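Local coordinates for protein 3'-5'-exonuclease (PDB 3E2V) that probably cuts double-stranded DNA without obvious sequence specificity and trims it from the 3' to the 5' end, as a metal-dependent TatD-type nuclease, at residues A[177-189]-A[209-223]. Numbering follows the deposited sequence.
Sequences QKVFFEEQLKISC and DFVQILERFVVGFTD
Leu185 and Phe217 form the tight centre of this contact. Leu185 CB lies over one face of the Phe217 ring, 3.4 Å from CZ. The ring's opposite face is covered by CE2 of Phe221, so the ring is sandwiched. CG of Glu182 and CG of Lys186 meet its edge. Leu185 CD1 runs on to Ile213 CG2 at 3.7 Å and also touches Leu214 CD2. Further toward the helix starts, Phe181 packs against Ile213 and Leu214. Its CG stands anti to the backbone N (chi1 177°), which carries the ring across to Phe210. These two rings are nearly parallel, at 6°, but slid apart with centroids 5.7 Å away, so they barely overlap.

A buried polar end is held just as tightly. The extended Lys186 chain brings NZ to OD2 of Asp223, beyond the end of helix 209-219, at 2.7 Å and from above the carboxylate plane. NZ also bridges to Glu183 OE2, so one ammonium joins two carboxylates.

The looser flank is partly open to solvent. Glu182 extends its carboxylate to the guanidinium edge of Arg216 in a salt bridge, modelled too short for its detailed geometry to be trusted. Lys178 NZ stays 4.4 Å from Asp209 OD2, beyond a salt bridge, and that carboxylate bonds instead to Tyr166.

The segment axes run 10.7 Å apart at 24°, nearly parallel. Such neighbouring helices are characteristic of the TIM-barrel-like TatD fold, where strand 199-204 links helix 174-187 to helix 207-219. Phe181 and Phe210 rest on Leu201 of that strand, Leu185 reaches Ile162 of strand 156-165, and helix 132-149 packs against Phe180 and Ile187.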
ATOM      1  N   GLN A 177      -0.972 -17.640   5.756  1.00 13.93           N
ATOM      2  CA  GLN A 177      -1.475 -16.404   5.151  1.00 13.73           C
ATOM      3  C   GLN A 177      -2.971 -16.254   5.386  1.00 13.79           C
ATOM      4  O   GLN A 177      -3.452 -15.190   5.791  1.00 13.19           O
ATOM      5  CB  GLN A 177      -1.178 -16.361   3.655  1.00 13.21           C
ATOM      6  CG  GLN A 177       0.305 -16.220   3.315  1.00 13.33           C
ATOM      7  CD  GLN A 177       0.529 -15.937   1.840  1.00 14.03           C
ATOM      8  OE1 GLN A 177      -0.359 -15.404   1.152  1.00 14.47           O
ATOM      9  NE2 GLN A 177       1.722 -16.265   1.351  1.00 14.23           N
ATOM     10  N   LYS A 178      -3.726 -17.307   5.098  1.00 14.65           N
ATOM     11  CA  LYS A 178      -5.186 -17.213   5.195  1.00 14.41           C
ATOM     12  C   LYS A 178      -5.610 -16.967   6.638  1.00 14.29           C
ATOM     13  O   LYS A 178      -6.469 -16.115   6.909  1.00 15.40           O
ATOM     14  CB  LYS A 178      -5.840 -18.487   4.648  1.00 14.80           C
ATOM     15  CG  LYS A 178      -5.774 -18.575   3.128  1.00 16.81           C
ATOM     16  CD  LYS A 178      -6.134 -19.986   2.637  1.00 21.14           C
ATOM     17  CE  LYS A 178      -7.612 -20.266   2.692  1.00 26.21           C
ATOM     18  NZ  LYS A 178      -7.823 -21.734   2.405  1.00 28.02           N
ATOM     19  N   VAL A 179      -5.028 -17.715   7.574  1.00 14.46           N
ATOM     20  CA  VAL A 179      -5.440 -17.565   8.974  1.00 15.14           C
ATOM     21  C   VAL A 179      -5.168 -16.154   9.513  1.00 14.27           C
ATOM     22  O   VAL A 179      -6.040 -15.548  10.146  1.00 14.57           O
ATOM     23  CB  VAL A 179      -4.788 -18.616   9.892  1.00 15.83           C
ATOM     24  CG1 VAL A 179      -5.163 -18.351  11.338  1.00 19.26           C
ATOM     25  CG2 VAL A 179      -5.254 -20.006   9.500  1.00 19.44           C
ATOM     26  N   PHE A 180      -3.969 -15.633   9.264  1.00 13.33           N
ATOM     27  CA  PHE A 180      -3.604 -14.338   9.840  1.00 13.42           C
ATOM     28  C   PHE A 180      -4.113 -13.128   9.063  1.00 13.34           C
ATOM     29  O   PHE A 180      -4.242 -12.059   9.633  1.00 13.24           O
ATOM     30  CB  PHE A 180      -2.119 -14.314  10.214  1.00 13.81           C
ATOM     31  CG  PHE A 180      -1.832 -15.189  11.386  1.00 14.16           C
ATOM     32  CD1 PHE A 180      -2.248 -14.795  12.656  1.00 13.62           C
ATOM     33  CD2 PHE A 180      -1.273 -16.452  11.216  1.00 14.32           C
ATOM     34  CE1 PHE A 180      -2.047 -15.636  13.768  1.00 13.59           C
ATOM     35  CE2 PHE A 180      -1.081 -17.305  12.315  1.00 15.31           C
ATOM     36  CZ  PHE A 180      -1.474 -16.905  13.576  1.00 15.77           C
ATOM     37  N   PHE A 181      -4.449 -13.310   7.787  1.00 12.99           N
ATOM     38  CA  PHE A 181      -5.253 -12.286   7.095  1.00 12.73           C
ATOM     39  C   PHE A 181      -6.605 -12.170   7.811  1.00 13.23           C
ATOM     40  O   PHE A 181      -7.047 -11.068   8.178  1.00 13.08           O
ATOM     41  CB  PHE A 181      -5.412 -12.673   5.622  1.00 13.15           C
ATOM     42  CG  PHE A 181      -6.280 -11.746   4.797  1.00 13.02           C
ATOM     43  CD1 PHE A 181      -6.332 -10.362   5.030  1.00 12.96           C
ATOM     44  CD2 PHE A 181      -6.973 -12.263   3.717  1.00 14.14           C
ATOM     45  CE1 PHE A 181      -7.123  -9.537   4.213  1.00 12.49           C
ATOM     46  CE2 PHE A 181      -7.749 -11.463   2.895  1.00 13.05           C
ATOM     47  CZ  PHE A 181      -7.829 -10.101   3.127  1.00 13.13           C
ATOM     48  N   GLU A 182      -7.257 -13.313   8.018  1.00 13.30           N
ATOM     49  CA  GLU A 182      -8.571 -13.297   8.634  1.00 14.07           C
ATOM     50  C   GLU A 182      -8.558 -12.787  10.075  1.00 13.91           C
ATOM     51  O   GLU A 182      -9.426 -12.000  10.444  1.00 13.69           O
ATOM     52  CB  GLU A 182      -9.229 -14.676   8.554  1.00 13.97           C
ATOM     53  CG  GLU A 182     -10.611 -14.697   9.208  1.00 17.56           C
ATOM     54  CD  GLU A 182     -11.409 -15.928   8.849  1.00 22.91           C
ATOM     55  OE1 GLU A 182     -11.128 -16.563   7.812  1.00 24.48           O
ATOM     56  OE2 GLU A 182     -12.332 -16.252   9.624  1.00 24.81           O
ATOM     57  N   GLU A 183      -7.572 -13.186  10.878  1.00 13.49           N
ATOM     58  CA  GLU A 183      -7.517 -12.692  12.258  1.00 13.28           C
ATOM     59  C   GLU A 183      -7.294 -11.173  12.309  1.00 13.32           C
ATOM     60  O   GLU A 183      -7.860 -10.478  13.161  1.00 14.21           O
ATOM     61  CB  GLU A 183      -6.453 -13.426  13.101  1.00 13.19           C
ATOM     62  CG  GLU A 183      -6.776 -14.907  13.321  1.00 15.40           C
ATOM     63  CD  GLU A 183      -8.149 -15.131  13.987  1.00 15.76           C
ATOM     64  OE1 GLU A 183      -8.425 -14.522  15.056  1.00 17.78           O
ATOM     65  OE2 GLU A 183      -8.956 -15.921  13.435  1.00 18.61           O
ATOM     66  N   GLN A 184      -6.480 -10.656  11.388  1.00 12.67           N
ATOM     67  CA  GLN A 184      -6.316  -9.203  11.302  1.00 12.25           C
ATOM     68  C   GLN A 184      -7.577  -8.493  10.837  1.00 12.64           C
ATOM     69  O   GLN A 184      -7.882  -7.396  11.302  1.00 12.98           O
ATOM     70  CB  GLN A 184      -5.107  -8.851  10.424  1.00 12.29           C
ATOM     71  CG  GLN A 184      -3.777  -9.202  11.115  1.00 11.97           C
ATOM     72  CD  GLN A 184      -2.590  -8.831  10.255  1.00 12.11           C
ATOM     73  OE1 GLN A 184      -2.058  -7.727  10.378  1.00 13.12           O
ATOM     74  NE2 GLN A 184      -2.206  -9.725   9.335  1.00 12.37           N
ATOM     75  N   LEU A 185      -8.325  -9.115   9.926  1.00 12.33           N
ATOM     76  CA  LEU A 185      -9.616  -8.549   9.576  1.00 12.44           C
ATOM     77  C   LEU A 185     -10.524  -8.488  10.801  1.00 12.76           C
ATOM     78  O   LEU A 185     -11.236  -7.514  10.994  1.00 13.58           O
ATOM     79  CB  LEU A 185     -10.277  -9.325   8.435  1.00 12.64           C
ATOM     80  CG  LEU A 185      -9.603  -9.168   7.071  1.00 12.51           C
ATOM     81  CD1 LEU A 185     -10.228 -10.155   6.111  1.00 13.23           C
ATOM     82  CD2 LEU A 185      -9.709  -7.722   6.542  1.00 13.47           C
ATOM     83  N   LYS A 186     -10.482  -9.525  11.627  1.00 13.01           N
ATOM     84  CA  LYS A 186     -11.310  -9.512  12.835  1.00 13.70           C
ATOM     85  C   LYS A 186     -10.902  -8.372  13.767  1.00 14.38           C
ATOM     86  O   LYS A 186     -11.738  -7.623  14.265  1.00 13.89           O
ATOM     87  CB  LYS A 186     -11.210 -10.841  13.568  1.00 13.88           C
ATOM     88  CG  LYS A 186     -11.909 -12.008  12.882  1.00 15.48           C
ATOM     89  CD  LYS A 186     -11.629 -13.292  13.660  1.00 16.47           C
ATOM     90  CE  LYS A 186     -12.220 -14.511  12.968  1.00 17.54           C
ATOM     91  NZ  LYS A 186     -11.774 -15.773  13.672  1.00 16.36           N
ATOM     92  N   ILE A 187      -9.606  -8.239  13.990  1.00 14.48           N
ATOM     93  CA  ILE A 187      -9.092  -7.160  14.837  1.00 15.60           C
ATOM     94  C   ILE A 187      -9.548  -5.801  14.336  1.00 15.03           C
ATOM     95  O   ILE A 187      -9.924  -4.939  15.124  1.00 14.85           O
ATOM     96  CB  ILE A 187      -7.542  -7.219  14.944  1.00 17.24           C
ATOM     97  CG1 ILE A 187      -7.135  -8.293  15.952  1.00 18.63           C
ATOM     98  CG2 ILE A 187      -6.946  -5.845  15.296  1.00 18.62           C
ATOM     99  CD1 ILE A 187      -5.650  -8.581  15.900  1.00 20.93           C
ATOM    100  N   SER A 188      -9.564  -5.628  13.017  1.00 14.43           N
ATOM    101  CA  SER A 188      -9.931  -4.348  12.409  1.00 14.38           C
ATOM    102  C   SER A 188     -11.409  -3.995  12.624  1.00 14.63           C
ATOM    103  O   SER A 188     -11.841  -2.889  12.300  1.00 14.56           O
ATOM    104  CB  SER A 188      -9.624  -4.371  10.909  1.00 14.35           C
ATOM    105  OG  SER A 188     -10.647  -5.029  10.172  1.00 14.78           O
ATOM    106  N   CYS A 189     -12.173  -4.981  13.106  1.00 15.54           N
ATOM    107  CA  CYS A 189     -13.612  -4.833  13.416  1.00 16.00           C
ATOM    108  C   CYS A 189     -13.933  -4.798  14.910  1.00 17.72           C
ATOM    109  O   CYS A 189     -15.110  -4.685  15.289  1.00 17.77           O
ATOM    110  CB  CYS A 189     -14.438  -5.978  12.780  1.00 15.68           C
ATOM    111  SG  CYS A 189     -14.406  -6.038  10.981  1.00 16.12           S
ATOM    112  N   ASP A 209      -9.369 -16.900  -3.319  1.00 14.60           N
ATOM    113  CA  ASP A 209      -9.287 -17.044  -1.867  1.00 15.06           C
ATOM    114  C   ASP A 209      -9.441 -15.704  -1.147  1.00 14.29           C
ATOM    115  O   ASP A 209     -10.026 -15.640  -0.066  1.00 15.13           O
ATOM    116  CB  ASP A 209      -7.972 -17.694  -1.452  1.00 14.53           C
ATOM    117  CG  ASP A 209      -7.925 -19.196  -1.750  1.00 17.85           C
ATOM    118  OD1 ASP A 209      -8.930 -19.752  -2.248  1.00 20.57           O
ATOM    119  OD2 ASP A 209      -6.881 -19.821  -1.486  1.00 17.21           O
ATOM    120  N   PHE A 210      -8.916 -14.638  -1.750  1.00 13.88           N
ATOM    121  CA  PHE A 210      -8.993 -13.279  -1.188  1.00 13.62           C
ATOM    122  C   PHE A 210     -10.455 -12.860  -1.137  1.00 14.24           C
ATOM    123  O   PHE A 210     -10.946 -12.401  -0.101  1.00 13.90           O
ATOM    124  CB  PHE A 210      -8.168 -12.380  -2.115  1.00 13.67           C
ATOM    125  CG  PHE A 210      -8.104 -10.913  -1.743  1.00 13.09           C
ATOM    126  CD1 PHE A 210      -7.232 -10.460  -0.753  1.00 11.42           C
ATOM    127  CD2 PHE A 210      -8.804  -9.971  -2.493  1.00 14.29           C
ATOM    128  CE1 PHE A 210      -7.108  -9.086  -0.475  1.00 13.46           C
ATOM    129  CE2 PHE A 210      -8.695  -8.592  -2.217  1.00 13.41           C
ATOM    130  CZ  PHE A 210      -7.850  -8.163  -1.189  1.00 13.63           C
ATOM    131  N   VAL A 211     -11.170 -13.060  -2.247  1.00 13.49           N
ATOM    132  CA  VAL A 211     -12.596 -12.717  -2.305  1.00 14.77           C
ATOM    133  C   VAL A 211     -13.412 -13.579  -1.348  1.00 14.87           C
ATOM    134  O   VAL A 211     -14.319 -13.074  -0.686  1.00 14.91           O
ATOM    135  CB  VAL A 211     -13.118 -12.799  -3.761  1.00 15.21           C
ATOM    136  CG1 VAL A 211     -14.662 -12.773  -3.811  1.00 18.37           C
ATOM    137  CG2 VAL A 211     -12.542 -11.634  -4.576  1.00 17.00           C
ATOM    138  N   GLN A 212     -13.087 -14.871  -1.262  1.00 15.29           N
ATOM    139  CA  GLN A 212     -13.803 -15.766  -0.366  1.00 16.25           C
ATOM    140  C   GLN A 212     -13.731 -15.272   1.090  1.00 15.84           C
ATOM    141  O   GLN A 212     -14.738 -15.259   1.802  1.00 16.37           O
ATOM    142  CB  GLN A 212     -13.245 -17.184  -0.485  1.00 16.89           C
ATOM    143  CG  GLN A 212     -14.023 -18.207   0.329  1.00 20.49           C
ATOM    144  CD  GLN A 212     -13.452 -19.605   0.215  1.00 25.88           C
ATOM    145  OE1 GLN A 212     -14.198 -20.573   0.055  1.00 30.84           O
ATOM    146  NE2 GLN A 212     -12.131 -19.726   0.318  1.00 27.53           N
ATOM    147  N   ILE A 213     -12.543 -14.868   1.538  1.00 14.42           N
ATOM    148  CA  ILE A 213     -12.402 -14.390   2.911  1.00 14.77           C
ATOM    149  C   ILE A 213     -13.132 -13.061   3.093  1.00 14.48           C
ATOM    150  O   ILE A 213     -13.914 -12.882   4.044  1.00 15.11           O
ATOM    151  CB  ILE A 213     -10.920 -14.264   3.280  1.00 14.24           C
ATOM    152  CG1 ILE A 213     -10.335 -15.663   3.467  1.00 14.70           C
ATOM    153  CG2 ILE A 213     -10.744 -13.477   4.575  1.00 15.46           C
ATOM    154  CD1 ILE A 213      -8.815 -15.736   3.442  1.00 18.38           C
ATOM    155  N   LEU A 214     -12.900 -12.117   2.186  1.00 14.62           N
ATOM    156  CA  LEU A 214     -13.542 -10.817   2.328  1.00 14.21           C
ATOM    157  C   LEU A 214     -15.062 -10.867   2.247  1.00 14.61           C
ATOM    158  O   LEU A 214     -15.744 -10.087   2.932  1.00 14.51           O
ATOM    159  CB  LEU A 214     -12.989  -9.819   1.299  1.00 14.34           C
ATOM    160  CG  LEU A 214     -11.543  -9.402   1.571  1.00 14.92           C
ATOM    161  CD1 LEU A 214     -10.983  -8.664   0.362  1.00 17.30           C
ATOM    162  CD2 LEU A 214     -11.464  -8.510   2.799  1.00 15.00           C
ATOM    163  N   GLU A 215     -15.589 -11.759   1.413  1.00 14.42           N
ATOM    164  CA  GLU A 215     -17.044 -11.860   1.261  1.00 14.75           C
ATOM    165  C   GLU A 215     -17.720 -12.184   2.585  1.00 14.39           C
ATOM    166  O   GLU A 215     -18.834 -11.681   2.850  1.00 14.38           O
ATOM    167  CB  GLU A 215     -17.416 -12.892   0.201  1.00 15.96           C
ATOM    168  CG  GLU A 215     -18.890 -12.901  -0.158  1.00 18.13           C
ATOM    169  CD  GLU A 215     -19.697 -13.883   0.689  1.00 23.66           C
ATOM    170  OE1 GLU A 215     -19.109 -14.613   1.520  1.00 22.73           O
ATOM    171  OE2 GLU A 215     -20.938 -13.927   0.510  1.00 26.56           O
ATOM    172  N   ARG A 216     -17.070 -13.013   3.410  1.00 14.39           N
ATOM    173  CA  ARG A 216     -17.652 -13.334   4.720  1.00 15.04           C
ATOM    174  C   ARG A 216     -17.787 -12.101   5.612  1.00 14.53           C
ATOM    175  O   ARG A 216     -18.751 -11.975   6.369  1.00 15.03           O
ATOM    176  CB  ARG A 216     -16.869 -14.437   5.432  1.00 16.21           C
ATOM    177  CG  ARG A 216     -17.039 -15.775   4.750  1.00 19.06           C
ATOM    178  CD  ARG A 216     -16.660 -16.929   5.669  1.00 24.87           C
ATOM    179  NE  ARG A 216     -15.347 -16.750   6.278  1.00 29.96           N
ATOM    180  CZ  ARG A 216     -14.195 -17.142   5.730  1.00 32.55           C
ATOM    181  NH1 ARG A 216     -14.168 -17.773   4.556  1.00 35.82           N
ATOM    182  NH2 ARG A 216     -13.064 -16.912   6.363  1.00 32.63           N
ATOM    183  N   PHE A 217     -16.825 -11.178   5.522  1.00 13.80           N
ATOM    184  CA  PHE A 217     -16.906  -9.931   6.268  1.00 13.13           C
ATOM    185  C   PHE A 217     -17.859  -8.913   5.617  1.00 12.71           C
ATOM    186  O   PHE A 217     -18.452  -8.094   6.308  1.00 13.22           O
ATOM    187  CB  PHE A 217     -15.508  -9.318   6.381  1.00 13.91           C
ATOM    188  CG  PHE A 217     -14.597 -10.044   7.342  1.00 12.52           C
ATOM    189  CD1 PHE A 217     -14.473  -9.613   8.672  1.00 12.77           C
ATOM    190  CD2 PHE A 217     -13.880 -11.172   6.936  1.00 12.63           C
ATOM    191  CE1 PHE A 217     -13.636 -10.295   9.569  1.00 13.09           C
ATOM    192  CE2 PHE A 217     -13.026 -11.841   7.826  1.00 13.77           C
ATOM    193  CZ  PHE A 217     -12.916 -11.411   9.142  1.00 13.31           C
ATOM    194  N   VAL A 218     -17.980  -8.949   4.289  1.00 12.56           N
ATOM    195  CA  VAL A 218     -18.910  -8.052   3.596  1.00 13.64           C
ATOM    196  C   VAL A 218     -20.362  -8.387   3.970  1.00 13.71           C
ATOM    197  O   VAL A 218     -21.158  -7.478   4.269  1.00 14.19           O
ATOM    198  CB  VAL A 218     -18.699  -8.106   2.047  1.00 13.64           C
ATOM    199  CG1 VAL A 218     -19.878  -7.447   1.306  1.00 13.74           C
ATOM    200  CG2 VAL A 218     -17.374  -7.429   1.670  1.00 15.41           C
ATOM    201  N   VAL A 219     -20.685  -9.685   3.989  1.00 13.93           N
ATOM    202  CA  VAL A 219     -22.044 -10.154   4.334  1.00 14.97           C
ATOM    203  C   VAL A 219     -22.246 -10.255   5.833  1.00 14.88           C
ATOM    204  O   VAL A 219     -23.335  -9.955   6.328  1.00 14.84           O
ATOM    205  CB  VAL A 219     -22.357 -11.502   3.669  1.00 15.86           C
ATOM    206  CG1 VAL A 219     -23.745 -12.016   4.115  1.00 17.46           C
ATOM    207  CG2 VAL A 219     -22.292 -11.328   2.153  1.00 17.54           C
ATOM    208  N   GLY A 220     -21.190 -10.637   6.550  1.00 14.61           N
ATOM    209  CA  GLY A 220     -21.239 -10.859   8.000  1.00 14.30           C
ATOM    210  C   GLY A 220     -21.159 -12.336   8.357  1.00 14.79           C
ATOM    211  O   GLY A 220     -21.708 -13.184   7.652  1.00 15.54           O
ATOM    212  N   PHE A 221     -20.431 -12.647   9.425  1.00 14.47           N
ATOM    213  CA  PHE A 221     -20.394 -14.026   9.941  1.00 14.66           C
ATOM    214  C   PHE A 221     -20.126 -14.009  11.431  1.00 15.23           C
ATOM    215  O   PHE A 221     -19.618 -13.030  11.969  1.00 15.21           O
ATOM    216  CB  PHE A 221     -19.330 -14.872   9.230  1.00 15.37           C
ATOM    217  CG  PHE A 221     -17.924 -14.527   9.632  1.00 16.37           C
ATOM    218  CD1 PHE A 221     -17.225 -15.302  10.548  1.00 16.53           C
ATOM    219  CD2 PHE A 221     -17.315 -13.396   9.100  1.00 15.67           C
ATOM    220  CE1 PHE A 221     -15.916 -14.953  10.914  1.00 18.89           C
ATOM    221  CE2 PHE A 221     -16.032 -13.039   9.460  1.00 15.89           C
ATOM    222  CZ  PHE A 221     -15.325 -13.818  10.355  1.00 15.86           C
ATOM    223  N   THR A 222     -20.451 -15.123  12.083  1.00 15.93           N
ATOM    224  CA  THR A 222     -20.293 -15.257  13.520  1.00 17.37           C
ATOM    225  C   THR A 222     -19.167 -16.232  13.836  1.00 18.64           C
ATOM    226  O   THR A 222     -19.133 -17.341  13.303  1.00 19.86           O
ATOM    227  CB  THR A 222     -21.626 -15.710  14.169  1.00 17.46           C
ATOM    228  OG1 THR A 222     -22.631 -14.739  13.868  1.00 16.52           O
ATOM    229  CG2 THR A 222     -21.489 -15.813  15.691  1.00 18.32           C
ATOM    230  N   ASP A 223     -18.237 -15.782  14.680  1.00 19.97           N
ATOM    231  CA  ASP A 223     -17.083 -16.584  15.076  1.00 21.38           C
ATOM    232  C   ASP A 223     -17.318 -17.108  16.490  1.00 22.98           C
ATOM    233  O   ASP A 223     -16.929 -16.471  17.466  1.00 24.08           O
ATOM    234  CB  ASP A 223     -15.814 -15.729  15.027  1.00 20.56           C
ATOM    235  CG  ASP A 223     -14.567 -16.496  15.450  1.00 19.49           C
ATOM    236  OD1 ASP A 223     -14.575 -17.739  15.493  1.00 20.48           O
ATOM    237  OD2 ASP A 223     -13.559 -15.831  15.755  1.00 18.02           O
TER